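Local coordinates for protein tRNA (cytosine(38)-C(5))-methyltransferase (Schizosaccharomyces pombe, PDB 6FDF) that transfers a methyl group from S-adenosyl-L-methionine to carbon 5 of cytosine 38 in the anticodon loop of tRNA(Asp) and, less efficiently, tRNA(Glu), at residues 41-46 with 309-314; 158-163 with 184-189; 267-272 with 276-281. All coordinates share one frame; numbering follows the deposited sequence.

Contact 1. Residues 41-46 with 309-314. With SAH (S-adenosyl-L-homocysteine), chain E.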
# COMPACT_ATOMS: atom_id res chain seq x y z
N ASP A 41 0.12 9.29 11.70
CA ASP A 41 -0.60 9.70 10.50
C ASP A 41 -1.39 10.96 10.84
O ASP A 41 -1.88 11.12 11.95
CB ASP A 41 -1.52 8.58 9.99
CG ASP A 41 -1.89 8.75 8.52
OD1 ASP A 41 -2.53 9.77 8.18
OD2 ASP A 41 -1.53 7.86 7.72
N ILE A 42 -1.50 11.84 9.84
CA ILE A 42 -2.22 13.10 10.02
C ILE A 42 -3.72 12.95 9.78
O ILE A 42 -4.49 13.84 10.16
CB ILE A 42 -1.60 14.16 9.09
CG1 ILE A 42 -1.96 15.57 9.54
CG2 ILE A 42 -2.02 13.91 7.64
CD1 ILE A 42 -1.29 16.65 8.71
N ASN A 43 -4.15 11.83 9.19
CA ASN A 43 -5.54 11.63 8.81
C ASN A 43 -6.27 10.98 9.98
O ASN A 43 -6.03 9.80 10.28
CB ASN A 43 -5.62 10.74 7.57
CG ASN A 43 -7.04 10.52 7.07
OD1 ASN A 43 -8.00 10.53 7.83
ND2 ASN A 43 -7.18 10.31 5.77
N PRO A 44 -7.16 11.70 10.68
CA PRO A 44 -7.85 11.07 11.82
C PRO A 44 -8.75 9.90 11.43
O PRO A 44 -8.98 9.02 12.27
CB PRO A 44 -8.66 12.23 12.42
CG PRO A 44 -8.81 13.21 11.31
CD PRO A 44 -7.58 13.09 10.46
N GLN A 45 -9.25 9.85 10.20
CA GLN A 45 -10.03 8.69 9.79
C GLN A 45 -9.16 7.44 9.71
O GLN A 45 -9.58 6.36 10.12
CB GLN A 45 -10.73 8.96 8.45
CG GLN A 45 -11.80 10.04 8.54
CD GLN A 45 -12.61 10.17 7.27
OE1 GLN A 45 -13.74 9.67 7.19
NE2 GLN A 45 -12.05 10.83 6.26
N ALA A 46 -7.94 7.58 9.18
CA ALA A 46 -7.01 6.45 9.17
C ALA A 46 -6.69 6.01 10.59
O ALA A 46 -6.68 4.81 10.90
CB ALA A 46 -5.73 6.84 8.44
N TYR A 309 -12.78 2.88 0.66
CA TYR A 309 -12.17 2.82 -0.67
C TYR A 309 -11.02 3.81 -0.80
O TYR A 309 -9.99 3.50 -1.41
CB TYR A 309 -13.20 3.12 -1.76
CG TYR A 309 -14.21 2.05 -2.10
CD1 TYR A 309 -13.81 0.86 -2.69
CD2 TYR A 309 -15.57 2.26 -1.90
CE1 TYR A 309 -14.74 -0.11 -3.04
CE2 TYR A 309 -16.50 1.29 -2.24
CZ TYR A 309 -16.08 0.11 -2.81
OH TYR A 309 -17.00 -0.85 -3.17
N ARG A 310 -11.18 5.00 -0.22
CA ARG A 310 -10.12 6.00 -0.33
C ARG A 310 -8.90 5.60 0.47
O ARG A 310 -7.76 5.78 0.02
CB ARG A 310 -10.65 7.36 0.12
CG ARG A 310 -11.90 7.78 -0.62
CD ARG A 310 -12.36 9.17 -0.22
NE ARG A 310 -13.59 9.53 -0.92
CZ ARG A 310 -14.73 9.86 -0.32
NH1 ARG A 310 -14.80 9.91 1.00
NH2 ARG A 310 -15.80 10.16 -1.05
N LEU A 311 -9.11 5.05 1.67
CA LEU A 311 -8.00 4.62 2.50
C LEU A 311 -7.29 3.42 1.88
O LEU A 311 -6.06 3.34 1.90
CB LEU A 311 -8.50 4.28 3.91
CG LEU A 311 -9.08 5.45 4.71
CD1 LEU A 311 -9.65 4.98 6.05
CD2 LEU A 311 -8.01 6.51 4.92
N LEU A 312 -8.07 2.48 1.34
CA LEU A 312 -7.48 1.31 0.70
C LEU A 312 -6.72 1.70 -0.56
O LEU A 312 -5.66 1.12 -0.86
CB LEU A 312 -8.57 0.29 0.39
CG LEU A 312 -9.07 -0.48 1.62
CD1 LEU A 312 -10.40 -1.19 1.34
CD2 LEU A 312 -8.01 -1.47 2.09
N GLY A 313 -7.23 2.69 -1.30
CA GLY A 313 -6.58 3.14 -2.52
C GLY A 313 -5.17 3.63 -2.31
O GLY A 313 -4.37 3.62 -3.26
N ASN A 314 -4.84 4.07 -1.09
CA ASN A 314 -3.51 4.54 -0.73
C ASN A 314 -2.72 3.56 0.12
O ASN A 314 -1.69 3.93 0.67
CB ASN A 314 -3.62 5.87 0.03
CG ASN A 314 -4.02 7.01 -0.86
OD1 ASN A 314 -3.66 7.05 -2.03
ND2 ASN A 314 -4.77 7.96 -0.30
N SAH E . 0.95 2.87 4.29
CA SAH E . -0.34 3.17 4.85
CB SAH E . -1.00 4.37 4.15
CG SAH E . 0.04 5.30 3.54
SD SAH E . -0.67 6.49 2.44
C SAH E . -1.22 1.97 4.79
O SAH E . -0.73 0.90 4.37
OXT SAH E . -2.40 2.09 5.18
C5' SAH E . 0.21 7.87 3.08
C4' SAH E . -0.35 8.24 4.45
O4' SAH E . 0.49 9.23 5.00
C3' SAH E . -1.78 8.79 4.41
O3' SAH E . -2.60 8.10 5.34
C2' SAH E . -1.63 10.24 4.88
O2' SAH E . -2.70 10.63 5.74
C1' SAH E . -0.31 10.21 5.64
N9 SAH E . 0.46 11.47 5.58
C8 SAH E . 0.73 12.22 4.49
N7 SAH E . 1.46 13.31 4.83
C5 SAH E . 1.69 13.27 6.16
C6 SAH E . 2.39 14.10 7.16
N6 SAH E . 3.03 15.23 6.79
N1 SAH E . 2.37 13.68 8.44
C2 SAH E . 1.73 12.55 8.82
N3 SAH E . 1.07 11.75 7.97
C4 SAH E . 1.01 12.06 6.65
O HOH W 1 -12.68 10.09 3.02
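L311 reaches out from helix 305-313 with its two methyl groups spread against the first turn of helix 44-54. CD2 lies 4.0 Å from N43 ND2 and also meets the methyl of A46, while CD1 comes near the backbone oxygen of Q45. The N43 and L311 side chains run at a slant to each other, and because a methyl cannot accept from the amide, they meet through van der Waals contact alone. Branched leucine can touch both the amide of N43 and the small methyl of A46 on that one turn, and its CG, standing anti to its own carbonyl carbon (chi1 -64°), carries the fork across.

N43 is the N-cap of helix 44-54. Its CG is anti to the backbone N (chi1 -178°), which brings OD1 back over the first turn. There N43 OD1 receives a weak bond from Q45 N at 2.8 Å. A second weak bond joins A46 N to N43 OD1 at 3.2 Å. A water accepts from R310 NH1 and, weakly, from Q45 NE2, bridging the segments.

D41 lies two residues before this cap. Its OD1 takes the backbone N of N43 at 2.8 Å through the anti lone pair, a nearly straight bond (163°) that makes an Asx turn. The same oxygen accepts from SAH O2' at 2.6 Å, and OD2 accepts from SAH O3' at 2.6 Å and from the backbone N of G19. I42 lays its CG2 methyl against the adenine, 3.7 Å from SAH C4. A carboxylate gripping both ribose hydroxyls from the end of the second strand is the hallmark of the Rossmann-like cofactor site of class I methyltransferases.

Contact 2. Residues 158-163 with 184-189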
# COMPACT_ATOMS: atom_id res chain seq x y z
N ASN A 158 1.06 -9.17 -8.79
CA ASN A 158 0.87 -10.23 -9.77
C ASN A 158 2.17 -10.95 -10.11
O ASN A 158 2.16 -11.85 -10.96
CB ASN A 158 0.21 -9.68 -11.04
CG ASN A 158 0.98 -8.54 -11.69
OD1 ASN A 158 2.21 -8.45 -11.57
ND2 ASN A 158 0.26 -7.68 -12.40
N GLN A 159 3.28 -10.61 -9.45
CA GLN A 159 4.49 -11.43 -9.47
C GLN A 159 4.49 -12.48 -8.37
O GLN A 159 5.42 -13.29 -8.31
CB GLN A 159 5.73 -10.55 -9.33
CG GLN A 159 5.90 -9.51 -10.41
CD GLN A 159 7.11 -8.64 -10.16
OE1 GLN A 159 7.11 -7.81 -9.26
NE2 GLN A 159 8.17 -8.84 -10.95
N PHE A 160 3.48 -12.46 -7.50
CA PHE A 160 3.40 -13.33 -6.34
C PHE A 160 2.08 -14.08 -6.35
O PHE A 160 1.56 -14.45 -5.30
CB PHE A 160 3.56 -12.54 -5.05
CG PHE A 160 4.88 -11.81 -4.93
CD1 PHE A 160 5.04 -10.54 -5.48
CD2 PHE A 160 5.95 -12.38 -4.26
CE1 PHE A 160 6.24 -9.86 -5.36
CE2 PHE A 160 7.16 -11.71 -4.15
CZ PHE A 160 7.31 -10.45 -4.70
N ASN A 161 1.52 -14.33 -7.55
CA ASN A 161 0.28 -15.09 -7.71
C ASN A 161 -0.88 -14.40 -7.00
O ASN A 161 -1.69 -15.05 -6.33
CB ASN A 161 0.42 -16.51 -7.21
CG ASN A 161 -0.74 -17.41 -7.62
OD1 ASN A 161 -1.41 -17.17 -8.62
ND2 ASN A 161 -0.95 -18.48 -6.85
N ILE A 162 -0.95 -13.09 -7.14
CA ILE A 162 -2.06 -12.31 -6.61
C ILE A 162 -2.65 -11.58 -7.82
O ILE A 162 -1.93 -10.88 -8.53
CB ILE A 162 -1.61 -11.31 -5.53
CG1 ILE A 162 -0.97 -12.06 -4.36
CG2 ILE A 162 -2.78 -10.45 -5.08
CD1 ILE A 162 -0.09 -11.19 -3.48
N PRO A 163 -3.94 -11.74 -8.09
CA PRO A 163 -4.52 -11.21 -9.35
C PRO A 163 -4.86 -9.73 -9.26
O PRO A 163 -6.00 -9.30 -9.45
CB PRO A 163 -5.76 -12.09 -9.52
CG PRO A 163 -6.19 -12.39 -8.12
CD PRO A 163 -4.91 -12.56 -7.34
N ASP A 184 15.62 -9.45 -5.27
CA ASP A 184 15.04 -10.62 -5.91
C ASP A 184 15.00 -11.83 -5.00
O ASP A 184 14.32 -12.81 -5.33
CB ASP A 184 15.82 -10.95 -7.19
CG ASP A 184 15.69 -9.87 -8.25
OD1 ASP A 184 14.57 -9.33 -8.41
OD2 ASP A 184 16.70 -9.57 -8.91
N ASP A 185 15.70 -11.80 -3.86
CA ASP A 185 15.63 -12.90 -2.91
C ASP A 185 14.23 -13.06 -2.36
O ASP A 185 13.88 -14.14 -1.86
CB ASP A 185 16.64 -12.69 -1.78
CG ASP A 185 18.05 -12.49 -2.29
OD1 ASP A 185 18.41 -13.13 -3.30
OD2 ASP A 185 18.80 -11.70 -1.68
N VAL A 186 13.40 -12.02 -2.47
CA VAL A 186 12.05 -12.04 -1.93
C VAL A 186 11.20 -13.11 -2.58
O VAL A 186 10.21 -13.56 -1.99
CB VAL A 186 11.43 -10.63 -2.10
CG1 VAL A 186 10.94 -10.41 -3.52
CG2 VAL A 186 10.33 -10.41 -1.10
N PHE A 187 11.56 -13.55 -3.79
CA PHE A 187 10.76 -14.57 -4.46
C PHE A 187 10.95 -15.95 -3.87
O PHE A 187 10.10 -16.82 -4.06
CB PHE A 187 11.06 -14.54 -5.97
CG PHE A 187 10.54 -13.31 -6.64
CD1 PHE A 187 9.18 -13.17 -6.90
CD2 PHE A 187 11.38 -12.25 -6.92
CE1 PHE A 187 8.69 -12.02 -7.48
CE2 PHE A 187 10.88 -11.08 -7.48
CZ PHE A 187 9.54 -10.97 -7.77
N GLN A 188 12.04 -16.17 -3.13
CA GLN A 188 12.23 -17.42 -2.40
C GLN A 188 11.21 -17.58 -1.28
O GLN A 188 11.08 -18.68 -0.73
CB GLN A 188 13.64 -17.51 -1.83
CG GLN A 188 14.73 -17.55 -2.89
CD GLN A 188 16.11 -17.25 -2.32
OE1 GLN A 188 16.42 -17.62 -1.19
NE2 GLN A 188 16.94 -16.58 -3.11
N PHE A 189 10.46 -16.53 -0.96
CA PHE A 189 9.41 -16.57 0.04
C PHE A 189 8.04 -16.81 -0.54
O PHE A 189 7.14 -17.25 0.19
CB PHE A 189 9.34 -15.26 0.84
CG PHE A 189 10.55 -14.98 1.65
CD1 PHE A 189 10.90 -15.81 2.69
CD2 PHE A 189 11.31 -13.85 1.41
CE1 PHE A 189 12.01 -15.55 3.46
CE2 PHE A 189 12.43 -13.58 2.18
CZ PHE A 189 12.78 -14.43 3.21
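V186 is the first residue of 184-189 to meet the other segment, placing CG1 in the plane of the F160 ring at its edge, 3.8 Å from F160 CZ. This methyl occupies the position between the backbone N and the carbonyl carbon (chi1 79°), which turns it toward F160 and, within its own segment, over the rim of one face of the F187 ring. A branched, compact valine suits a place where two aromatic rings and a helix converge, for V186 also packs on Y323 and L324 of helix 318-328.

F187 follows, and together with F160 it carries most of the contact. Its ring lies almost parallel to that of F160, with planes 10° apart, but the centroids are 4.7 Å apart and the rings are slid so far that they barely overlap. F187 CE1 stands over the rim of one F160 face, 3.5 Å from F160 CZ. Phenylalanine suits both places, since flat rings can lie offset in this way while their rims still meet V186 CG1 and Q159 CB. The latter comes in the plane of the F187 ring at its edge, Q159 CB being 3.8 Å from F187 CE1, and the Q159 backbone oxygen approaches the same carbon at 3.6 Å. The Q159 amide plane is steep to the ring (74°), and its OE1 is bonded to the backbone N of S156.

These segments follow strands 148-155 and 168-175, the antiparallel pair that finishes the seven-stranded sheet of order 3-2-1-4-5-7-6, the signature of the class I methyltransferase fold. The 3-10 turns of 184-188 are held by backbone bonds such as Q188 N to D185 O, 3.0 Å.

F189 then turns its ring away from F160, to rest on Y323 and L327 of helix 318-328, while Y323 also meets the F160 ring.

Contact 3. Residues 267-272 with 276-281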
# COMPACT_ATOMS: atom_id res chain seq x y z
N GLU A 267 -18.89 -7.49 -27.41
CA GLU A 267 -20.08 -7.62 -28.24
C GLU A 267 -21.34 -7.33 -27.43
O GLU A 267 -22.23 -6.60 -27.89
CB GLU A 267 -20.14 -9.01 -28.86
CG GLU A 267 -21.21 -9.23 -29.90
CD GLU A 267 -21.18 -10.64 -30.46
OE1 GLU A 267 -21.54 -11.57 -29.71
OE2 GLU A 267 -20.79 -10.81 -31.64
N GLN A 268 -21.44 -7.89 -26.23
CA GLN A 268 -22.62 -7.64 -25.41
C GLN A 268 -22.68 -6.19 -24.95
O GLN A 268 -23.78 -5.64 -24.78
CB GLN A 268 -22.64 -8.59 -24.21
CG GLN A 268 -23.82 -8.38 -23.27
CD GLN A 268 -25.17 -8.49 -23.97
OE1 GLN A 268 -26.10 -7.74 -23.67
NE2 GLN A 268 -25.29 -9.45 -24.88
N PHE A 269 -21.52 -5.55 -24.76
CA PHE A 269 -21.51 -4.17 -24.29
C PHE A 269 -22.27 -3.26 -25.25
O PHE A 269 -23.04 -2.39 -24.82
CB PHE A 269 -20.08 -3.69 -24.10
CG PHE A 269 -19.96 -2.42 -23.30
CD1 PHE A 269 -20.13 -1.18 -23.91
CD2 PHE A 269 -19.70 -2.46 -21.95
CE1 PHE A 269 -20.04 -0.00 -23.18
CE2 PHE A 269 -19.60 -1.28 -21.20
CZ PHE A 269 -19.77 -0.05 -21.83
N GLU A 270 -22.07 -3.45 -26.56
CA GLU A 270 -22.80 -2.65 -27.54
C GLU A 270 -24.27 -3.04 -27.60
O GLU A 270 -25.13 -2.19 -27.88
CB GLU A 270 -22.16 -2.78 -28.92
CG GLU A 270 -20.71 -2.32 -28.98
CD GLU A 270 -20.50 -0.90 -28.45
OE1 GLU A 270 -21.40 -0.05 -28.64
OE2 GLU A 270 -19.44 -0.65 -27.85
N ARG A 271 -24.57 -4.32 -27.35
CA ARG A 271 -25.95 -4.78 -27.42
C ARG A 271 -26.78 -4.20 -26.28
O ARG A 271 -27.83 -3.59 -26.52
CB ARG A 271 -25.98 -6.31 -27.39
CG ARG A 271 -25.46 -6.95 -28.68
CD ARG A 271 -25.44 -8.47 -28.62
NE ARG A 271 -25.11 -9.05 -29.93
CZ ARG A 271 -24.74 -10.31 -30.12
NH1 ARG A 271 -24.64 -11.15 -29.09
NH2 ARG A 271 -24.46 -10.74 -31.34
N ASN A 272 -26.33 -4.40 -25.04
CA ASN A 272 -27.01 -3.86 -23.86
C ASN A 272 -26.00 -3.96 -22.71
O ASN A 272 -25.87 -5.02 -22.09
CB ASN A 272 -28.29 -4.63 -23.55
CG ASN A 272 -28.92 -4.21 -22.23
OD1 ASN A 272 -28.55 -3.20 -21.63
ND2 ASN A 272 -29.89 -5.00 -21.77
N LEU A 276 -24.70 -6.88 -18.71
CA LEU A 276 -23.46 -7.44 -18.20
C LEU A 276 -23.42 -7.52 -16.69
O LEU A 276 -22.52 -8.17 -16.14
CB LEU A 276 -22.26 -6.62 -18.69
CG LEU A 276 -21.95 -6.75 -20.18
CD1 LEU A 276 -20.95 -5.69 -20.61
CD2 LEU A 276 -21.44 -8.15 -20.49
N GLN A 277 -24.37 -6.87 -16.00
CA GLN A 277 -24.44 -6.90 -14.54
C GLN A 277 -23.11 -6.49 -13.93
O GLN A 277 -22.51 -7.21 -13.12
CB GLN A 277 -24.88 -8.28 -14.04
CG GLN A 277 -26.17 -8.80 -14.66
CD GLN A 277 -26.55 -10.17 -14.13
OE1 GLN A 277 -26.68 -11.12 -14.89
NE2 GLN A 277 -26.71 -10.27 -12.81
N LEU A 278 -22.63 -5.31 -14.34
CA LEU A 278 -21.34 -4.81 -13.89
C LEU A 278 -21.48 -4.18 -12.52
O LEU A 278 -22.38 -3.36 -12.29
CB LEU A 278 -20.81 -3.79 -14.89
CG LEU A 278 -20.56 -4.34 -16.30
CD1 LEU A 278 -20.55 -3.21 -17.32
CD2 LEU A 278 -19.24 -5.08 -16.33
N ARG A 279 -20.57 -4.52 -11.61
CA ARG A 279 -20.53 -3.92 -10.29
C ARG A 279 -19.10 -3.56 -9.92
O ARG A 279 -18.14 -4.13 -10.45
CB ARG A 279 -21.12 -4.86 -9.22
CG ARG A 279 -20.28 -6.11 -8.90
CD ARG A 279 -20.84 -6.78 -7.64
NE ARG A 279 -20.24 -8.07 -7.30
CZ ARG A 279 -19.13 -8.21 -6.56
NH1 ARG A 279 -18.49 -7.14 -6.11
NH2 ARG A 279 -18.67 -9.42 -6.28
N TYR A 280 -18.96 -2.60 -9.01
CA TYR A 280 -17.67 -2.35 -8.39
C TYR A 280 -17.32 -3.50 -7.45
O TYR A 280 -18.19 -4.18 -6.92
CB TYR A 280 -17.69 -1.03 -7.60
CG TYR A 280 -18.03 0.16 -8.47
CD1 TYR A 280 -17.08 0.68 -9.35
CD2 TYR A 280 -19.28 0.76 -8.41
CE1 TYR A 280 -17.38 1.76 -10.16
CE2 TYR A 280 -19.58 1.85 -9.21
CZ TYR A 280 -18.63 2.35 -10.08
OH TYR A 280 -18.93 3.44 -10.88
N PHE A 281 -16.02 -3.73 -7.27
CA PHE A 281 -15.59 -4.55 -6.15
C PHE A 281 -16.01 -3.88 -4.85
O PHE A 281 -15.98 -2.65 -4.73
CB PHE A 281 -14.07 -4.75 -6.17
CG PHE A 281 -13.59 -5.63 -7.29
CD1 PHE A 281 -13.69 -7.01 -7.20
CD2 PHE A 281 -13.06 -5.07 -8.44
CE1 PHE A 281 -13.25 -7.82 -8.24
CE2 PHE A 281 -12.62 -5.88 -9.48
CZ PHE A 281 -12.72 -7.25 -9.38
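Helix residues 267-272 pass beside the chain that leads into strand 278-279, with the CA atoms of F269 and L276 7.2 Å apart and no backbone hydrogen bond joining the two segments. N272 N bonds to Q268 O, 2.8 Å, and a three-residue link then returns the chain.

L276 holds the contact together by splitting its branches between two helix residues. CD1 goes to F269, 3.7 Å from F269 CD2, and CD2 goes to the aliphatic part of Q268, 3.7 Å from Q268 CG. Its CG lies beside its own backbone N (chi1 -71°), which directs the fork at the helix. The leucine and phenylalanine side chains lie roughly perpendicular, and the methyl comes at the ring obliquely. Q268 and L276 instead run antiparallel, one alongside the other. The glutamine has its CG anti to the backbone N (chi1 178°), which sets that methylene against L276 CD2, and the bend at chi2 (57°) only turns the amide end; glutamine can give such apolar carbons at a partly exposed site.

Further along, L278 CD1 touches the ring more loosely, 4.4 Å from F269 CE2. The phenylalanine also packs on I231 and meets the H227 ring, while L278 packs on I231 and I256. Bulky apolar side chains suit F269 and L278, since both are buried where the helix meets strands 231-232 and 256-258.

Helix 265-272 thus lies against the small sheet of strands 231-232, 256-258 and 278-279, consistent with the target-recognition domain of C5-methyltransferases. The chemistry between helix and strand is chiefly apolar, implying that burial of the leucines and the phenylalanine holds the two together.

How the contacts relate
From the N terminus, the chain completes strand 34-41 and enters helix 44-54 at 41-46, and contact 1 joins this point to helix 305-313 near the C terminus, closing a loop of 262 intervening residues. Contacts 2 and 3 both nest within it and lie in series. Contact 2 closes first, bringing together the loops after strands 148-155 and 168-175 at the far edge of the large sheet. Contact 3 then closes a short turn between helix 265-272 and strand 278-279 in the small sheet. A probable hydrogen bond between Y309 OH and F281 O links contacts 1 and 3, whereas contact 2 touches neither; its nearest atoms lie about 13 Å from contact 1 and 7 Å from contact 3.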